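Local coordinates for DUF5625 domain-containing protein (Sulfurospirillum deleyianum, PDB 3NKG) that is of unknown function but folds as a beta-sandwich consistent with the galactose-binding-like clan, whose members often bind carbohydrates, at residues L34-A39 against V163-Y168; I26-S31 against L140-Y145; T96-K101 against E153-M158; V54-G59 against S81-L86. All blocks are in the same frame, centred on the assembly; numbering follows the deposited sequence.

Contact 1 pairs two neighbouring strands near the middle of the domain, about 5 Å from its centre. Contact 2 lies about 18 Å from it, centre to centre, where the chain passes between the two four-stranded sheets. Contacts 3 and 4 sit toward the other end, their centres about 17 Å apart, and helix 49-58 connects them: Phe57 packs on Val98 and Met158, while Phe38 of contact 1 touches Val54, Phe57, Leu58 and Met158. Contacts 2 and 4 are about 37 Å apart between centres. No active site is known; bound acetic acid, probably from the crystallisation liquor, lies about 4 Å from the side chains of Ile167, Ile26 and Trp55.

Contact 1 of 4, residues L34-A39 against V163-Y168; sequences LILQFA and VDFTIY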
loop_
_atom_site.group_PDB
_atom_site.type_symbol
_atom_site.label_atom_id
_atom_site.label_comp_id
_atom_site.label_asym_id
_atom_site.label_seq_id
_atom_site.Cartn_x
_atom_site.Cartn_y
_atom_site.Cartn_z
ATOM N N LEU A 34 7.613 -0.639 0.489
ATOM C CA LEU A 34 6.577 -1.007 -0.467
ATOM C C LEU A 34 5.257 -0.494 0.091
ATOM O O LEU A 34 4.906 -0.812 1.220
ATOM C CB LEU A 34 6.482 -2.523 -0.606
ATOM C CG LEU A 34 7.757 -3.296 -0.916
ATOM C CD1 LEU A 34 7.398 -4.705 -1.330
ATOM C CD2 LEU A 34 8.537 -2.612 -2.019
ATOM N N ILE A 35 4.531 0.306 -0.689
ATOM C CA ILE A 35 3.322 0.947 -0.161
ATOM C C ILE A 35 2.260 1.030 -1.230
ATOM O O ILE A 35 2.541 0.840 -2.422
ATOM C CB ILE A 35 3.601 2.402 0.312
ATOM C CG1 ILE A 35 3.791 3.318 -0.890
ATOM C CG2 ILE A 35 4.838 2.474 1.257
ATOM C CD1 ILE A 35 4.116 4.754 -0.541
ATOM N N LEU A 36 1.035 1.321 -0.812
ATOM C CA LEU A 36 -0.003 1.662 -1.762
ATOM C C LEU A 36 -0.326 3.130 -1.586
ATOM O O LEU A 36 -0.496 3.603 -0.446
ATOM C CB LEU A 36 -1.276 0.830 -1.492
ATOM C CG LEU A 36 -1.094 -0.680 -1.549
ATOM C CD1 LEU A 36 -2.392 -1.347 -1.160
ATOM C CD2 LEU A 36 -0.649 -1.102 -2.925
ATOM N N GLN A 37 -0.456 3.846 -2.701
ATOM C CA GLN A 37 -0.842 5.255 -2.690
ATOM C C GLN A 37 -2.173 5.435 -3.397
ATOM O O GLN A 37 -2.316 5.038 -4.566
ATOM C CB GLN A 37 0.198 6.108 -3.414
ATOM C CG GLN A 37 1.590 6.054 -2.810
ATOM C CD GLN A 37 2.559 6.975 -3.534
ATOM O OE1 GLN A 37 2.952 6.717 -4.675
ATOM N NE2 GLN A 37 2.931 8.065 -2.880
ATOM N N PHE A 38 -3.125 6.042 -2.685
ATOM C CA PHE A 38 -4.491 6.252 -3.179
ATOM C C PHE A 38 -4.696 7.678 -3.681
ATOM O O PHE A 38 -4.407 8.639 -2.966
ATOM C CB PHE A 38 -5.484 6.001 -2.043
ATOM C CG PHE A 38 -5.493 4.592 -1.567
ATOM C CD1 PHE A 38 -4.386 4.068 -0.888
ATOM C CD2 PHE A 38 -6.569 3.761 -1.861
ATOM C CE1 PHE A 38 -4.393 2.765 -0.471
ATOM C CE2 PHE A 38 -6.586 2.470 -1.449
ATOM C CZ PHE A 38 -5.510 1.952 -0.753
ATOM N N ALA A 39 -5.196 7.817 -4.904
ATOM C CA ALA A 39 -5.614 9.139 -5.404
ATOM C C ALA A 39 -6.901 9.614 -4.739
ATOM O O ALA A 39 -7.766 8.814 -4.379
ATOM C CB ALA A 39 -5.780 9.122 -6.898
ATOM N N VAL A 163 -4.993 3.706 -7.817
ATOM C CA VAL A 163 -4.131 3.282 -6.723
ATOM C C VAL A 163 -2.780 2.850 -7.332
ATOM O O VAL A 163 -2.758 2.150 -8.347
ATOM C CB VAL A 163 -4.744 2.081 -5.991
ATOM C CG1 VAL A 163 -3.764 1.526 -4.966
ATOM C CG2 VAL A 163 -6.090 2.448 -5.357
ATOM N N ASP A 164 -1.672 3.290 -6.732
ATOM C CA ASP A 164 -0.329 2.894 -7.169
ATOM C C ASP A 164 0.310 1.979 -6.131
ATOM O O ASP A 164 0.279 2.272 -4.929
ATOM C CB ASP A 164 0.582 4.119 -7.310
ATOM C CG ASP A 164 0.283 4.932 -8.547
ATOM O OD1 ASP A 164 -0.114 4.340 -9.571
ATOM O OD2 ASP A 164 0.459 6.163 -8.500
ATOM N N PHE A 165 0.860 0.865 -6.584
ATOM C CA PHE A 165 1.872 0.158 -5.806
ATOM C C PHE A 165 3.201 0.883 -6.019
ATOM O O PHE A 165 3.641 1.083 -7.158
ATOM C CB PHE A 165 1.969 -1.298 -6.241
ATOM C CG PHE A 165 3.083 -2.053 -5.593
ATOM C CD1 PHE A 165 2.907 -2.643 -4.346
ATOM C CD2 PHE A 165 4.291 -2.203 -6.228
ATOM C CE1 PHE A 165 3.938 -3.348 -3.742
ATOM C CE2 PHE A 165 5.336 -2.915 -5.621
ATOM C CZ PHE A 165 5.153 -3.476 -4.381
ATOM N N THR A 166 3.840 1.281 -4.925
ATOM C CA THR A 166 5.043 2.109 -5.016
ATOM C C THR A 166 6.233 1.564 -4.212
ATOM O O THR A 166 6.077 1.130 -3.069
ATOM C CB THR A 166 4.728 3.550 -4.618
ATOM O OG1 THR A 166 3.884 4.121 -5.614
ATOM C CG2 THR A 166 5.997 4.392 -4.524
ATOM N N ILE A 167 7.412 1.578 -4.835
ATOM C CA ILE A 167 8.664 1.210 -4.166
ATOM C C ILE A 167 9.522 2.450 -4.046
ATOM O O ILE A 167 9.846 3.104 -5.055
ATOM C CB ILE A 167 9.439 0.142 -4.974
ATOM C CG1 ILE A 167 8.534 -1.041 -5.292
ATOM C CG2 ILE A 167 10.695 -0.361 -4.213
ATOM C CD1 ILE A 167 8.919 -1.787 -6.535
ATOM N N TYR A 168 9.880 2.815 -2.824
ATOM C CA TYR A 168 10.840 3.901 -2.673
ATOM C C TYR A 168 11.864 3.618 -1.569
ATOM O O TYR A 168 11.620 2.831 -0.648
ATOM C CB TYR A 168 10.140 5.260 -2.495
ATOM C CG TYR A 168 9.478 5.451 -1.149
ATOM C CD1 TYR A 168 10.067 6.240 -0.174
ATOM C CD2 TYR A 168 8.265 4.847 -0.854
ATOM C CE1 TYR A 168 9.465 6.421 1.074
ATOM C CE2 TYR A 168 7.664 5.013 0.388
ATOM C CZ TYR A 168 8.266 5.806 1.346
ATOM O OH TYR A 168 7.672 5.975 2.585
HETATM O O HOH W 1 2.317 7.411 -7.459
#
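Leu34, Leu36 and Phe165 pack tightly on the buried side of two antiparallel strands. Leu34 CD1 reaches the edge of the Phe165 ring, 4.0 Å from CZ, and Leu36 CD2 approaches the same edge 4.1 Å from CD1. The ring gets there because Phe165 CG stands anti to the backbone N (chi1 174°), which swings it over toward strand 34-38. The other Leu34 branch, CD2, fits against both branches of Ile167, 3.6 Å from CG1, the two side chains running side by side. Farther along, Val163 CG2 lies alongside Phe38, 3.8 Å from CD2. Ile135 of the next strand packs on both Leu36 and Phe165. These are the two central strands of a four-stranded antiparallel sheet, flanked by strands 7-11 and 132-140, and one layer of a beta-sandwich. Ile35 with Thr166 and Gln37 with Asp164 form hydrogen-bonded pairs, each closed by two backbone bonds; Gln37 N to Asp164 O measures 2.8 Å. Their side chains occupy the other face, which is more polar and looser toward Gln37 and Asp164, both partly exposed. Thr166 OG1 donates to Gln37 OE1 over 2.9 Å, coming from above the amide carbonyl plane by 35°, and is also hydrogen-bonded to Ser8 OG. A water donates to Gln37 OE1 and to the Asp164 carboxylate, so the glutamine oxygen takes two bonds. At the far end of this face Ile35 CD1 touches Tyr168 CE2 at 3.7 Å, the two side chains meeting at about a right angle.

Contact 2 of 4, residues I26-S31 against L140-Y145; sequences IEESWS and LDKGKY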
loop_
_atom_site.group_PDB
_atom_site.type_symbol
_atom_site.label_atom_id
_atom_site.label_comp_id
_atom_site.label_asym_id
_atom_site.label_seq_id
_atom_site.Cartn_x
_atom_site.Cartn_y
_atom_site.Cartn_z
ATOM N N ILE A 26 16.781 -2.041 -9.165
ATOM C CA ILE A 26 17.311 -1.472 -7.935
ATOM C C ILE A 26 18.751 -0.977 -8.162
ATOM O O ILE A 26 19.645 -1.781 -8.464
ATOM C CB ILE A 26 17.295 -2.513 -6.798
ATOM C CG1 ILE A 26 15.872 -3.076 -6.600
ATOM C CG2 ILE A 26 17.852 -1.916 -5.517
ATOM C CD1 ILE A 26 14.814 -2.039 -6.150
ATOM N N GLU A 27 18.963 0.330 -7.988
ATOM C CA GLU A 27 20.248 0.986 -8.247
ATOM C C GLU A 27 21.186 0.930 -7.047
ATOM O O GLU A 27 22.403 1.023 -7.198
ATOM C CB GLU A 27 20.050 2.466 -8.610
ATOM C CG GLU A 27 18.810 2.796 -9.439
ATOM C CD GLU A 27 18.980 2.514 -10.928
ATOM O OE1 GLU A 27 20.021 1.939 -11.328
ATOM O OE2 GLU A 27 18.061 2.871 -11.700
ATOM N N GLU A 28 20.620 0.819 -5.852
ATOM C CA GLU A 28 21.416 0.882 -4.639
ATOM C C GLU A 28 21.006 -0.256 -3.732
ATOM O O GLU A 28 19.798 -0.482 -3.506
ATOM C CB GLU A 28 21.197 2.234 -3.937
ATOM C CG GLU A 28 22.174 2.556 -2.794
ATOM C CD GLU A 28 21.937 3.942 -2.162
ATOM O OE1 GLU A 28 21.498 4.874 -2.878
ATOM O OE2 GLU A 28 22.196 4.097 -0.944
ATOM N N SER A 29 21.995 -0.984 -3.220
ATOM C CA SER A 29 21.721 -1.990 -2.207
ATOM C C SER A 29 21.295 -1.269 -0.934
ATOM O O SER A 29 22.117 -0.637 -0.262
ATOM C CB SER A 29 22.963 -2.861 -1.948
ATOM O OG SER A 29 23.320 -3.572 -3.120
ATOM N N TRP A 30 20.010 -1.352 -0.606
ATOM C CA TRP A 30 19.501 -0.697 0.595
ATOM C C TRP A 30 18.141 -1.302 0.969
ATOM O O TRP A 30 17.729 -2.333 0.407
ATOM C CB TRP A 30 19.360 0.800 0.326
ATOM C CG TRP A 30 19.451 1.650 1.538
ATOM C CD1 TRP A 30 18.422 2.272 2.181
ATOM C CD2 TRP A 30 20.641 1.980 2.264
ATOM N NE1 TRP A 30 18.898 2.972 3.262
ATOM C CE2 TRP A 30 20.250 2.808 3.337
ATOM C CE3 TRP A 30 21.996 1.661 2.100
ATOM C CZ2 TRP A 30 21.178 3.327 4.250
ATOM C CZ3 TRP A 30 22.911 2.175 3.013
ATOM C CH2 TRP A 30 22.495 2.996 4.076
ATOM N N SER A 31 17.439 -0.683 1.915
ATOM C CA SER A 31 16.098 -1.150 2.231
ATOM C C SER A 31 15.109 -0.229 1.533
ATOM O O SER A 31 15.409 0.965 1.315
ATOM C CB SER A 31 15.828 -1.193 3.746
ATOM O OG SER A 31 15.971 0.081 4.352
ATOM N N LEU A 140 16.781 -4.915 -0.556
ATOM C CA LEU A 140 17.090 -5.405 -1.910
ATOM C C LEU A 140 18.505 -4.990 -2.319
ATOM O O LEU A 140 18.911 -3.838 -2.101
ATOM C CB LEU A 140 16.086 -4.839 -2.924
ATOM C CG LEU A 140 14.622 -5.231 -2.629
ATOM C CD1 LEU A 140 13.609 -4.350 -3.376
ATOM C CD2 LEU A 140 14.408 -6.685 -2.959
ATOM N N ASP A 141 19.254 -5.930 -2.892
ATOM C CA ASP A 141 20.550 -5.622 -3.453
ATOM C C ASP A 141 20.378 -5.005 -4.832
ATOM O O ASP A 141 19.371 -5.233 -5.525
ATOM C CB ASP A 141 21.409 -6.887 -3.545
ATOM C CG ASP A 141 21.793 -7.413 -2.182
ATOM O OD1 ASP A 141 21.686 -6.633 -1.192
ATOM O OD2 ASP A 141 22.185 -8.602 -2.099
ATOM N N LYS A 142 21.366 -4.210 -5.220
ATOM C CA LYS A 142 21.438 -3.657 -6.562
ATOM C C LYS A 142 21.237 -4.782 -7.556
ATOM O O LYS A 142 21.832 -5.841 -7.428
ATOM C CB LYS A 142 22.808 -3.012 -6.802
ATOM C CG LYS A 142 23.272 -2.109 -5.679
ATOM C CD LYS A 142 24.483 -1.286 -6.087
ATOM C CE LYS A 142 24.751 -0.170 -5.083
ATOM N NZ LYS A 142 25.595 0.922 -5.666
ATOM N N GLY A 143 20.387 -4.557 -8.545
ATOM C CA GLY A 143 20.113 -5.571 -9.529
ATOM C C GLY A 143 18.776 -5.378 -10.195
ATOM O O GLY A 143 18.156 -4.327 -10.071
ATOM N N LYS A 144 18.328 -6.419 -10.893
ATOM C CA LYS A 144 17.087 -6.392 -11.641
ATOM C C LYS A 144 16.139 -7.433 -11.078
ATOM O O LYS A 144 16.564 -8.542 -10.745
ATOM C CB LYS A 144 17.351 -6.703 -13.115
ATOM C CG LYS A 144 16.646 -5.758 -14.085
ATOM C CD LYS A 144 17.628 -5.065 -15.043
ATOM C CE LYS A 144 18.144 -6.008 -16.135
ATOM N NZ LYS A 144 19.097 -5.327 -17.079
ATOM N N TYR A 145 14.856 -7.077 -10.996
ATOM C CA TYR A 145 13.840 -7.937 -10.387
ATOM C C TYR A 145 12.532 -7.916 -11.185
ATOM O O TYR A 145 12.232 -6.941 -11.886
ATOM C CB TYR A 145 13.548 -7.468 -8.946
ATOM C CG TYR A 145 14.767 -7.464 -8.057
ATOM C CD1 TYR A 145 15.608 -6.345 -7.995
ATOM C CD2 TYR A 145 15.091 -8.579 -7.287
ATOM C CE1 TYR A 145 16.719 -6.335 -7.180
ATOM C CE2 TYR A 145 16.208 -8.585 -6.474
ATOM C CZ TYR A 145 17.021 -7.458 -6.426
ATOM O OH TYR A 145 18.146 -7.463 -5.639
#
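The Tyr145 ring receives Ile26 CG1 obliquely, 3.4 Å from CE1, and the two side chains cross at about a right angle. At the ring's edge, in its plane, lies Asp141 O, to which the tyrosine hydroxyl donates a hydrogen bond within its own segment. The Trp30 indole has Glu28 OE2 over one face, 3.7 Å above the plane and displaced toward the rim, while its NE1 is bonded to Asn170 O. The other end of the isoleucine, CD1, meets Leu140 CD1 at 3.8 Å, again with the side chains at about a right angle. Here the chain twice passes between the two sheets of the sandwich, from strand 18-26 to 30-38 and from 132-140 to 143-151, and the two crossings run side by side. Ile26 with Gly143 and Trp30 with Leu140 form antiparallel hydrogen-bonded pairs at either end, and the register slips by one residue between them. The gap is bridged by Ser29: its OG, anti to the carbonyl carbon (chi1 -63°), accepts the Lys142 N-H over 2.9 Å in a nearly straight bond of 173°. Ser29 N is buried with no partner in the model. At the Gly143 backbone angles a side chain would jam against the carbonyl of Lys142.

Contact 3 of 4, residues T96-K101 against E153-M158; sequences TVVPIK and EAFSEM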
loop_
_atom_site.group_PDB
_atom_site.type_symbol
_atom_site.label_atom_id
_atom_site.label_comp_id
_atom_site.label_asym_id
_atom_site.label_seq_id
_atom_site.Cartn_x
_atom_site.Cartn_y
_atom_site.Cartn_z
ATOM N N THR A 96 -9.984 -1.052 6.342
ATOM C CA THR A 96 -10.359 -2.219 5.567
ATOM C C THR A 96 -9.122 -3.031 5.235
ATOM O O THR A 96 -8.153 -2.509 4.687
ATOM C CB THR A 96 -11.066 -1.820 4.278
ATOM O OG1 THR A 96 -12.295 -1.185 4.613
ATOM C CG2 THR A 96 -11.362 -3.053 3.406
ATOM N N VAL A 97 -9.137 -4.308 5.600
ATOM C CA VAL A 97 -7.961 -5.134 5.356
ATOM C C VAL A 97 -7.927 -5.428 3.877
ATOM O O VAL A 97 -8.927 -5.835 3.318
ATOM C CB VAL A 97 -7.993 -6.457 6.137
ATOM C CG1 VAL A 97 -6.904 -7.397 5.613
ATOM C CG2 VAL A 97 -7.821 -6.200 7.647
ATOM N N VAL A 98 -6.780 -5.206 3.242
ATOM C CA VAL A 98 -6.632 -5.490 1.807
ATOM C C VAL A 98 -5.499 -6.510 1.568
ATOM O O VAL A 98 -4.323 -6.183 1.712
ATOM C CB VAL A 98 -6.357 -4.199 1.009
ATOM C CG1 VAL A 98 -6.137 -4.512 -0.496
ATOM C CG2 VAL A 98 -7.513 -3.203 1.197
ATOM N N PRO A 99 -5.870 -7.751 1.227
ATOM C CA PRO A 99 -4.888 -8.816 0.979
ATOM C C PRO A 99 -4.216 -8.566 -0.342
ATOM O O PRO A 99 -4.902 -8.428 -1.349
ATOM C CB PRO A 99 -5.741 -10.086 0.861
ATOM C CG PRO A 99 -7.125 -9.706 1.370
ATOM C CD PRO A 99 -7.268 -8.231 1.132
ATOM N N ILE A 100 -2.893 -8.512 -0.318
ATOM C CA ILE A 100 -2.076 -8.253 -1.491
ATOM C C ILE A 100 -1.019 -9.341 -1.511
ATOM O O ILE A 100 -0.334 -9.575 -0.508
ATOM C CB ILE A 100 -1.329 -6.931 -1.354
ATOM C CG1 ILE A 100 -2.318 -5.763 -1.266
ATOM C CG2 ILE A 100 -0.366 -6.724 -2.529
ATOM C CD1 ILE A 100 -3.009 -5.465 -2.559
ATOM N N LYS A 101 -0.878 -10.011 -2.644
ATOM C CA LYS A 101 0.175 -10.997 -2.773
ATOM C C LYS A 101 1.298 -10.429 -3.619
ATOM O O LYS A 101 1.095 -10.025 -4.781
ATOM C CB LYS A 101 -0.367 -12.293 -3.378
ATOM C CG LYS A 101 0.636 -13.433 -3.421
ATOM C CD LYS A 101 -0.048 -14.712 -3.904
ATOM C CE LYS A 101 0.896 -15.583 -4.699
ATOM N NZ LYS A 101 0.236 -16.852 -5.135
ATOM N N GLU A 153 -8.791 -9.598 -3.129
ATOM C CA GLU A 153 -10.235 -9.356 -2.988
ATOM C C GLU A 153 -10.728 -8.136 -3.761
ATOM O O GLU A 153 -9.986 -7.163 -3.958
ATOM C CB GLU A 153 -10.634 -9.157 -1.518
ATOM C CG GLU A 153 -10.380 -10.329 -0.593
ATOM C CD GLU A 153 -10.850 -10.033 0.839
ATOM O OE1 GLU A 153 -11.684 -9.101 1.034
ATOM O OE2 GLU A 153 -10.384 -10.737 1.764
ATOM N N ALA A 154 -12.007 -8.174 -4.129
ATOM C CA ALA A 154 -12.669 -7.056 -4.808
ATOM C C ALA A 154 -13.162 -6.024 -3.788
ATOM O O ALA A 154 -13.831 -6.390 -2.817
ATOM C CB ALA A 154 -13.855 -7.586 -5.617
ATOM N N PHE A 155 -12.829 -4.746 -4.004
ATOM C CA PHE A 155 -13.348 -3.653 -3.169
ATOM C C PHE A 155 -14.145 -2.655 -4.011
ATOM O O PHE A 155 -13.590 -1.914 -4.816
ATOM C CB PHE A 155 -12.206 -2.975 -2.381
ATOM C CG PHE A 155 -11.568 -3.907 -1.403
ATOM C CD1 PHE A 155 -12.145 -4.116 -0.140
ATOM C CD2 PHE A 155 -10.458 -4.639 -1.765
ATOM C CE1 PHE A 155 -11.591 -5.017 0.756
ATOM C CE2 PHE A 155 -9.887 -5.561 -0.867
ATOM C CZ PHE A 155 -10.448 -5.748 0.385
ATOM N N SER A 156 -15.460 -2.682 -3.851
ATOM C CA SER A 156 -16.333 -1.870 -4.679
ATOM C C SER A 156 -16.103 -0.380 -4.440
ATOM O O SER A 156 -16.336 0.418 -5.337
ATOM C CB SER A 156 -17.806 -2.233 -4.440
ATOM O OG SER A 156 -18.244 -1.855 -3.143
ATOM N N GLU A 157 -15.647 -0.015 -3.239
ATOM C CA GLU A 157 -15.229 1.369 -2.960
ATOM C C GLU A 157 -14.113 1.868 -3.891
ATOM O O GLU A 157 -13.941 3.075 -4.078
ATOM C CB GLU A 157 -14.735 1.516 -1.518
ATOM C CG GLU A 157 -15.637 0.892 -0.486
ATOM C CD GLU A 157 -15.161 -0.494 -0.038
ATOM O OE1 GLU A 157 -15.069 -1.427 -0.873
ATOM O OE2 GLU A 157 -14.907 -0.647 1.173
HETATM N N MSE A 158 -13.344 0.948 -4.456
HETATM C CA MSE A 158 -12.185 1.326 -5.249
HETATM C C MSE A 158 -12.506 1.348 -6.734
HETATM O O MSE A 158 -11.630 1.555 -7.562
HETATM C CB MSE A 158 -11.050 0.345 -4.974
HETATM C CG MSE A 158 -10.585 0.402 -3.525
HETATM SE SE MSE A 158 -9.636 2.111 -3.306
HETATM C CE MSE A 158 -10.508 2.884 -1.723
HETATM O O HOH W 2 -10.991 -7.415 3.804
HETATM O O HOH W 3 -7.381 -7.468 -1.971
#
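At the end of the second sheet of the sandwich where strand 98-107 begins, the loop leaving strand 143-151 lays Phe155 against Thr96, Val97, Val98 and Pro99. Val98 CG2 sits over one ring face in a CH-pi contact, 4.2 Å from the centroid and 24° off the normal. The Thr96 and Phe155 side chains point at each other, Thr96 CG2 coming obliquely to 3.3 Å from CE1 on the Val98 side of the ring. Val97 O approaches CZ obliquely, also at 3.3 Å, and Pro99 CD stands at the ring edge, 4.1 Å from CZ. Phe155 CG, anti to the carbonyl carbon (chi1 -64°), directs the ring toward the strand, while its backbone turns away into the 3-10 segment 156-158, where Met158 N bonds to Phe155 O. An alanine in place of Phe155 is likely to leave Val98 CG2 and Thr96 CG2 without their aromatic partner and to open a gap between loop and strand. No direct hydrogen bond joins the segments; two waters, both in the ring plane at its edge, do so instead. One accepts from Glu153 N at 2.8 Å and probably donates to Pro99 O. The other donates to Val97 O at 2.6 Å and only weakly to Glu153 OE1. The Glu153 chain crosses the proline at about a right angle, with OE2 3.4 Å from Pro99 CG. Phe57 of helix 49-58 packs on Thr96, Val98, Glu157 and Met158.

Contact 4 of 4, residues V54-G59 against S81-L86; sequences VWKFLG and SELGDL
Lys56 and Leu86 provide the one hydrogen bond between these segments: NZ donates to Leu86 O over 2.9 Å, with a C=O...N angle of 153° and a tilt of 16° from the carbonyl plane. With CG anti to the backbone N (chi1 171°) and the chain extended beyond it, the lysine spans the gap between the two backbones, and its CD and CE also approach that oxygen. A methionine here would probably leave Leu86 O without this donor and free the turn holding it to shift away from helix 49-58. The apolar contacts are loose: Leu83 CD1 rests 4.0 Å from Lys56 CB, and its CD2 is 4.4 Å from Trp55 CB. Leu83 also touches Phe60 and Lys52. The segments are the final turns of helices 49-58 and 76-83, in the long connection between strands 30-38 and 98-107, and each helix gives way to a glycine of positive phi, Gly59 and Gly84. Beyond Gly84 a short 3-10 turn, in which Leu86 N bonds to Leu83 O, carries Leu86 back to Lys56. The third kind of contact, ring against carboxylate, is tentative: in one of two modelled conformers Glu82, bent at chi2, brings CD obliquely to 3.7 Å from Trp55 CH2, the two planes 43° apart. Gly59 O lies in the indole plane at its edge, and Phe60 stacks on the same ring.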
loop_
_atom_site.group_PDB
_atom_site.type_symbol
_atom_site.label_atom_id
_atom_site.label_comp_id
_atom_site.label_asym_id
_atom_site.label_seq_id
_atom_site.Cartn_x
_atom_site.Cartn_y
_atom_site.Cartn_z
ATOM N N VAL A 54 -11.697 8.006 1.791
ATOM C CA VAL A 54 -10.450 7.269 1.647
ATOM C C VAL A 54 -9.801 7.047 3.002
ATOM O O VAL A 54 -9.295 5.961 3.268
ATOM C CB VAL A 54 -9.467 7.917 0.663
ATOM C CG1 VAL A 54 -8.118 7.220 0.747
ATOM C CG2 VAL A 54 -10.018 7.839 -0.761
ATOM N N TRP A 55 -9.809 8.078 3.848
ATOM C CA TRP A 55 -9.389 7.911 5.226
ATOM C C TRP A 55 -10.164 6.763 5.906
ATOM O O TRP A 55 -9.596 5.894 6.556
ATOM C CB TRP A 55 -9.654 9.193 5.988
ATOM C CG TRP A 55 -8.806 9.337 7.167
ATOM C CD1 TRP A 55 -8.039 8.372 7.759
ATOM C CD2 TRP A 55 -8.610 10.535 7.922
ATOM N NE1 TRP A 55 -7.371 8.905 8.845
ATOM C CE2 TRP A 55 -7.710 10.227 8.966
ATOM C CE3 TRP A 55 -9.129 11.835 7.829
ATOM C CZ2 TRP A 55 -7.307 11.177 9.900
ATOM C CZ3 TRP A 55 -8.722 12.773 8.751
ATOM C CH2 TRP A 55 -7.825 12.438 9.779
ATOM N N LYS A 56 -11.472 6.761 5.744
ATOM C CA LYS A 56 -12.292 5.714 6.347
ATOM C C LYS A 56 -11.810 4.309 5.936
ATOM O O LYS A 56 -11.640 3.409 6.781
ATOM C CB LYS A 56 -13.761 5.911 5.961
ATOM C CG LYS A 56 -14.654 4.728 6.365
ATOM C CD LYS A 56 -16.118 5.031 6.003
ATOM C CE LYS A 56 -16.922 3.768 5.733
ATOM N NZ LYS A 56 -18.303 4.143 5.279
ATOM N N PHE A 57 -11.588 4.138 4.632
ATOM C CA PHE A 57 -11.104 2.866 4.056
ATOM C C PHE A 57 -9.714 2.473 4.619
ATOM O O PHE A 57 -9.476 1.317 4.961
ATOM C CB PHE A 57 -11.028 3.008 2.515
ATOM C CG PHE A 57 -10.678 1.734 1.798
ATOM C CD1 PHE A 57 -9.360 1.409 1.522
ATOM C CD2 PHE A 57 -11.681 0.845 1.407
ATOM C CE1 PHE A 57 -9.031 0.210 0.852
ATOM C CE2 PHE A 57 -11.372 -0.349 0.744
ATOM C CZ PHE A 57 -10.037 -0.670 0.462
ATOM N N LEU A 58 -8.781 3.428 4.647
ATOM C CA LEU A 58 -7.421 3.172 5.163
ATOM C C LEU A 58 -7.378 2.817 6.659
ATOM O O LEU A 58 -6.588 1.964 7.080
ATOM C CB LEU A 58 -6.513 4.392 4.912
ATOM C CG LEU A 58 -6.135 4.654 3.444
ATOM C CD1 LEU A 58 -5.316 5.942 3.266
ATOM C CD2 LEU A 58 -5.385 3.441 2.903
ATOM N N GLY A 59 -8.202 3.485 7.462
ATOM C CA GLY A 59 -8.130 3.340 8.907
ATOM C C GLY A 59 -7.324 4.464 9.554
ATOM O O GLY A 59 -6.814 5.340 8.859
ATOM N N SER A 81 -15.194 11.612 15.548
ATOM C CA SER A 81 -15.038 13.056 15.442
ATOM C C SER A 81 -14.554 13.462 14.046
ATOM O O SER A 81 -15.027 14.450 13.483
ATOM C CB SER A 81 -14.079 13.576 16.510
ATOM O OG SER A 81 -14.648 13.456 17.798
ATOM N N GLU A 82 -13.611 12.707 13.489
ATOM C CA GLU A 82 -13.111 12.995 12.141
ATOM C C GLU A 82 -14.159 12.727 11.050
ATOM O O GLU A 82 -14.355 13.553 10.158
ATOM C CB GLU A 82 -11.847 12.177 11.830
ATOM C CG GLU A 82 -10.641 12.402 12.767
ATOM C CD GLU A 82 -9.888 13.727 12.537
ATOM O OE1 GLU A 82 -10.352 14.566 11.733
ATOM O OE2 GLU A 82 -8.824 13.925 13.171
ATOM N N LEU A 83 -14.829 11.575 11.129
ATOM C CA LEU A 83 -15.648 11.082 10.022
ATOM C C LEU A 83 -17.168 11.233 10.140
ATOM O O LEU A 83 -17.882 11.108 9.138
ATOM C CB LEU A 83 -15.329 9.611 9.766
ATOM C CG LEU A 83 -13.847 9.319 9.492
ATOM C CD1 LEU A 83 -13.652 7.824 9.425
ATOM C CD2 LEU A 83 -13.413 9.998 8.206
ATOM N N GLY A 84 -17.663 11.442 11.353
ATOM C CA GLY A 84 -19.106 11.586 11.572
ATOM C C GLY A 84 -20.011 10.445 11.093
ATOM O O GLY A 84 -19.784 9.267 11.427
ATOM N N ASP A 85 -21.033 10.802 10.316
ATOM C CA ASP A 85 -22.027 9.854 9.812
ATOM C C ASP A 85 -21.459 8.841 8.819
ATOM O O ASP A 85 -22.182 7.976 8.328
ATOM C CB ASP A 85 -23.173 10.594 9.114
ATOM C CG ASP A 85 -23.924 11.530 10.037
ATOM O OD1 ASP A 85 -23.752 11.433 11.275
ATOM O OD2 ASP A 85 -24.697 12.363 9.511
ATOM N N LEU A 86 -20.180 8.948 8.488
ATOM C CA LEU A 86 -19.604 7.999 7.551
ATOM C C LEU A 86 -19.384 6.640 8.215
ATOM O O LEU A 86 -19.256 5.616 7.546
ATOM C CB LEU A 86 -18.304 8.532 6.960
ATOM C CG LEU A 86 -18.488 9.582 5.867
ATOM C CD1 LEU A 86 -17.140 10.161 5.485
ATOM C CD2 LEU A 86 -19.187 8.973 4.647
#